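Mitochondrial association factor 1 (PDB 6BXS) is a macro-domain protein from a Toxoplasma gondii locus required for manipulating host mitochondria, its own part in that process being less certain. Local coordinates at residues K43-V48 / E253-Y258; T147-L152 / K209-I214. All blocks are in the same frame, centred on the assembly; numbering follows the deposited sequence.

Both interactions belong to the central mixed sheet of the macro domain, with centres about 10 Å apart. Interaction 1 joins side chains of strands 45-50 and 253-256 across the strand between them, 213-216; interaction 2 sets strand 147-152 against the segment leading into that same strand. Interaction 1 lies on the face turned away from helix 179-202, interaction 2 on the face which that helix covers. Along the chain, 147-152 and 209-214 are nested between 43-48 and 253-258, so early, middle and late parts of the sequence converge here. R44 ties the two together: its N bonds to E212 OE2 and its NE to P210 O.

Interaction 1 of 2, residues K43-V48 / E253-Y258; sequences KRVATV and ELQFMY
Q255 reaches toward V45 over one face of the macro domain's central sheet, across the intervening strand 213-216, the two side chains coming from opposite directions. From CB, with CG anti to its own carbonyl carbon (chi1 -52°), the glutamine runs extended, and the side chain packs on I22 and F24 of strand 19-24. At the amide each end has its own partners. OE1 rests 3.8 Å from V45 CG1 and accepts a hydrogen bond from R215 NE. NE2 lies 4.0 Å from V45 CG2 and donates to E253 OE2 at 2.9 Å, a nearly straight bond (166°) that stays close to the amide plane and meets the anti side of the carboxylate. The other carboxylate oxygen, E253 OE1, takes the salt bridge from K43 NZ at 3.2 Å; as a hydrogen bond this is weak, and the two side chains cross at about a right angle. Further on, the methyl CG2 of T47 touches M257 SD at 4.3 Å, while T47 OG1 is spent on L36 O. Gripped at both ends, the Q255 amide has its flip settled: oxygen to arginine, nitrogen to carboxylate. E253, shared between lysine and amide, probably keeps its negative charge.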
# COMPACT_ATOMS: atom_id res chain seq x y z
N LYS A 43 6.20 15.64 -6.54
CA LYS A 43 6.21 15.36 -5.11
C LYS A 43 6.56 13.90 -4.85
O LYS A 43 6.62 13.08 -5.77
CB LYS A 43 4.85 15.70 -4.50
CG LYS A 43 3.71 14.81 -4.98
CD LYS A 43 2.35 15.41 -4.65
CE LYS A 43 2.08 16.66 -5.47
NZ LYS A 43 0.63 17.00 -5.52
N ARG A 44 6.81 13.58 -3.58
CA ARG A 44 7.24 12.25 -3.20
C ARG A 44 6.04 11.33 -2.96
O ARG A 44 5.42 11.36 -1.90
CB ARG A 44 8.11 12.31 -1.94
CG ARG A 44 9.22 13.35 -2.00
CD ARG A 44 10.07 13.32 -0.74
NE ARG A 44 10.36 11.94 -0.34
CZ ARG A 44 11.33 11.20 -0.86
NH1 ARG A 44 11.50 9.96 -0.44
NH2 ARG A 44 12.13 11.69 -1.80
N VAL A 45 5.73 10.52 -3.96
CA VAL A 45 4.60 9.60 -3.90
C VAL A 45 5.08 8.18 -3.58
O VAL A 45 5.92 7.63 -4.30
CB VAL A 45 3.82 9.58 -5.23
CG1 VAL A 45 2.56 8.73 -5.09
CG2 VAL A 45 3.48 10.99 -5.66
N ALA A 46 4.55 7.61 -2.51
CA ALA A 46 4.85 6.23 -2.14
C ALA A 46 3.71 5.32 -2.57
O ALA A 46 2.57 5.50 -2.16
CB ALA A 46 5.08 6.11 -0.64
N THR A 47 4.01 4.33 -3.41
CA THR A 47 2.99 3.43 -3.93
C THR A 47 2.87 2.19 -3.04
O THR A 47 3.86 1.63 -2.59
CB THR A 47 3.31 3.02 -5.37
OG1 THR A 47 3.45 4.19 -6.18
CG2 THR A 47 2.20 2.14 -5.93
N VAL A 48 1.62 1.78 -2.80
CA VAL A 48 1.33 0.69 -1.89
C VAL A 48 1.17 -0.63 -2.64
O VAL A 48 0.24 -0.81 -3.42
CB VAL A 48 0.04 0.96 -1.08
CG1 VAL A 48 -0.37 -0.26 -0.26
CG2 VAL A 48 0.24 2.17 -0.17
N GLU A 253 -1.44 13.12 0.56
CA GLU A 253 -2.43 13.12 -0.52
C GLU A 253 -2.77 11.69 -0.94
O GLU A 253 -1.88 10.85 -1.08
CB GLU A 253 -1.89 13.92 -1.71
CG GLU A 253 -2.67 13.75 -3.01
CD GLU A 253 -2.06 14.57 -4.15
OE1 GLU A 253 -1.99 15.81 -4.02
OE2 GLU A 253 -1.66 13.97 -5.16
N LEU A 254 -4.06 11.41 -1.13
CA LEU A 254 -4.51 10.09 -1.55
C LEU A 254 -4.68 10.01 -3.06
O LEU A 254 -5.32 10.87 -3.68
CB LEU A 254 -5.84 9.73 -0.87
CG LEU A 254 -5.82 9.51 0.64
CD1 LEU A 254 -7.23 9.21 1.14
CD2 LEU A 254 -4.88 8.38 1.02
N GLN A 255 -4.08 8.98 -3.65
CA GLN A 255 -4.26 8.68 -5.07
C GLN A 255 -4.68 7.22 -5.21
O GLN A 255 -4.13 6.34 -4.55
CB GLN A 255 -2.97 8.92 -5.85
CG GLN A 255 -2.35 10.29 -5.65
CD GLN A 255 -1.05 10.45 -6.42
OE1 GLN A 255 -0.59 9.52 -7.08
NE2 GLN A 255 -0.46 11.63 -6.34
N PHE A 256 -5.66 6.97 -6.08
CA PHE A 256 -6.12 5.61 -6.36
C PHE A 256 -5.81 5.21 -7.79
O PHE A 256 -6.15 5.93 -8.74
CB PHE A 256 -7.61 5.48 -6.08
CG PHE A 256 -7.95 5.42 -4.62
CD1 PHE A 256 -7.88 4.21 -3.94
CD2 PHE A 256 -8.32 6.55 -3.92
CE1 PHE A 256 -8.19 4.15 -2.59
CE2 PHE A 256 -8.62 6.49 -2.58
CZ PHE A 256 -8.55 5.29 -1.91
N MET A 257 -5.17 4.06 -7.94
CA MET A 257 -4.84 3.52 -9.25
C MET A 257 -6.10 3.04 -9.95
O MET A 257 -7.16 2.93 -9.33
CB MET A 257 -3.83 2.38 -9.12
CG MET A 257 -2.55 2.79 -8.40
SD MET A 257 -1.52 1.39 -7.95
CE MET A 257 -1.10 0.74 -9.56
N TYR A 258 -5.99 2.74 -11.24
CA TYR A 258 -7.16 2.42 -12.05
C TYR A 258 -7.39 0.92 -12.20
O TYR A 258 -6.45 0.14 -12.37
CB TYR A 258 -7.02 3.04 -13.44
CG TYR A 258 -8.22 2.77 -14.33
CD1 TYR A 258 -9.35 3.56 -14.25
CD2 TYR A 258 -8.21 1.72 -15.24
CE1 TYR A 258 -10.45 3.32 -15.06
CE2 TYR A 258 -9.30 1.46 -16.05
CZ TYR A 258 -10.42 2.27 -15.96
OH TYR A 258 -11.51 2.02 -16.76

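Interaction 2 of 2, residues T147-L152 / K209-I214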
# COMPACT_ATOMS: atom_id res chain seq x y z
N THR A 147 1.59 -3.89 7.55
CA THR A 147 1.99 -2.81 6.67
C THR A 147 3.48 -2.51 6.81
O THR A 147 3.98 -2.33 7.92
CB THR A 147 1.19 -1.52 6.95
OG1 THR A 147 -0.21 -1.79 6.81
CG2 THR A 147 1.59 -0.41 5.99
N PHE A 148 4.17 -2.46 5.68
CA PHE A 148 5.60 -2.20 5.65
C PHE A 148 5.89 -0.95 4.82
O PHE A 148 5.17 -0.64 3.87
CB PHE A 148 6.35 -3.41 5.09
CG PHE A 148 5.98 -4.70 5.75
CD1 PHE A 148 4.95 -5.48 5.25
CD2 PHE A 148 6.65 -5.14 6.88
CE1 PHE A 148 4.60 -6.66 5.86
CE2 PHE A 148 6.30 -6.33 7.50
CZ PHE A 148 5.27 -7.09 6.98
N LEU A 149 6.96 -0.24 5.19
CA LEU A 149 7.42 0.92 4.44
C LEU A 149 8.92 0.79 4.22
O LEU A 149 9.68 0.58 5.17
CB LEU A 149 7.09 2.21 5.19
CG LEU A 149 7.23 3.53 4.43
CD1 LEU A 149 6.36 4.61 5.08
CD2 LEU A 149 8.68 4.00 4.38
N HIS A 150 9.35 0.90 2.96
CA HIS A 150 10.76 0.73 2.61
C HIS A 150 11.33 1.95 1.90
O HIS A 150 10.73 2.46 0.95
CB HIS A 150 10.94 -0.50 1.71
CG HIS A 150 10.40 -1.77 2.28
ND1 HIS A 150 11.07 -2.50 3.24
CD2 HIS A 150 9.27 -2.46 2.01
CE1 HIS A 150 10.36 -3.57 3.54
NE2 HIS A 150 9.27 -3.57 2.81
N ILE A 151 12.49 2.40 2.36
CA ILE A 151 13.29 3.35 1.61
C ILE A 151 14.21 2.55 0.69
O ILE A 151 15.07 1.82 1.16
CB ILE A 151 14.12 4.27 2.51
CG1 ILE A 151 13.22 4.99 3.52
CG2 ILE A 151 14.90 5.28 1.67
CD1 ILE A 151 13.96 5.89 4.49
N LEU A 152 14.01 2.69 -0.61
CA LEU A 152 14.78 1.93 -1.59
C LEU A 152 16.16 2.55 -1.81
O LEU A 152 16.32 3.77 -1.71
CB LEU A 152 14.03 1.86 -2.92
CG LEU A 152 12.67 1.16 -2.89
CD1 LEU A 152 11.97 1.32 -4.23
CD2 LEU A 152 12.81 -0.31 -2.54
N LYS A 209 13.09 12.54 3.76
CA LYS A 209 12.36 11.81 2.73
C LYS A 209 10.93 11.53 3.16
O LYS A 209 10.54 10.39 3.38
CB LYS A 209 13.09 10.50 2.41
CG LYS A 209 14.46 10.73 1.81
CD LYS A 209 14.98 9.52 1.07
CE LYS A 209 16.20 9.87 0.24
NZ LYS A 209 15.88 10.84 -0.86
N PRO A 210 10.13 12.60 3.28
CA PRO A 210 8.72 12.48 3.68
C PRO A 210 7.86 11.84 2.60
O PRO A 210 8.16 11.97 1.42
CB PRO A 210 8.30 13.92 3.92
CG PRO A 210 9.18 14.72 3.03
CD PRO A 210 10.50 14.00 3.02
N VAL A 211 6.80 11.16 3.02
CA VAL A 211 5.79 10.68 2.09
C VAL A 211 4.73 11.77 1.96
O VAL A 211 4.00 12.05 2.90
CB VAL A 211 5.14 9.38 2.56
CG1 VAL A 211 4.13 8.89 1.53
CG2 VAL A 211 6.21 8.32 2.81
N GLU A 212 4.67 12.38 0.78
CA GLU A 212 3.78 13.51 0.54
C GLU A 212 2.48 13.05 -0.10
O GLU A 212 1.47 13.76 -0.08
CB GLU A 212 4.48 14.55 -0.33
CG GLU A 212 5.90 14.85 0.15
CD GLU A 212 6.59 15.94 -0.64
OE1 GLU A 212 7.03 16.93 -0.03
OE2 GLU A 212 6.70 15.80 -1.88
N ALA A 213 2.49 11.85 -0.67
CA ALA A 213 1.29 11.24 -1.22
C ALA A 213 1.43 9.73 -1.22
O ALA A 213 2.55 9.21 -1.25
CB ALA A 213 1.03 11.76 -2.62
N ILE A 214 0.30 9.03 -1.18
CA ILE A 214 0.31 7.58 -1.34
C ILE A 214 -0.58 7.15 -2.50
O ILE A 214 -1.73 7.59 -2.62
CB ILE A 214 -0.14 6.86 -0.04
CG1 ILE A 214 -1.40 7.50 0.53
CG2 ILE A 214 0.98 6.89 0.98
CD1 ILE A 214 -1.98 6.73 1.71
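This is a sparse, largely apolar contact inside the macro domain, where L149 and I151 of strand 147-152 meet V211 and K209 of the segment that follows helix 205-208 and leads into strand 213-216. In the mixed sheet the two strands are not neighbours: 45-50 and 166-170 run between them. The segment at 209-211 therefore meets strand 147-152 over the sheet's face, and the backbones stay well apart, with I151 CA 8.6 Å from K209 CA.

Two points of touch carry it. The first is methyl against methyl: L149 CD1 comes within 4.4 Å of V211 CG2, the valine branch that stands beside its own backbone N because CG1 is anti to that nitrogen (chi1 -178°). L149 also packs on V166 of the adjacent strand, and Y200 of helix 179-202 touches both V211 and I151, so the helix closes over the same apolar patch. That helix holds the 209-211 backbone too, through N201 OD1 to V211 N and Y200 OH to K209 O.

At the second touch it is the aliphatic part of a lysine that does the packing. K209 runs extended from CB to CE, passing I151 with CD alone in touch, then bends at its last torsion (chi4 -65°), which carries the ammonium to a salt bridge with D165 OD2. The other oxygen of D165 pairs with R44 NH1, so one carboxylate serves two cations, K209 through OD2 and R44 through OD1. Two bonds back from NZ, K209 CD lies 4.3 Å from the I151 methyl CG2.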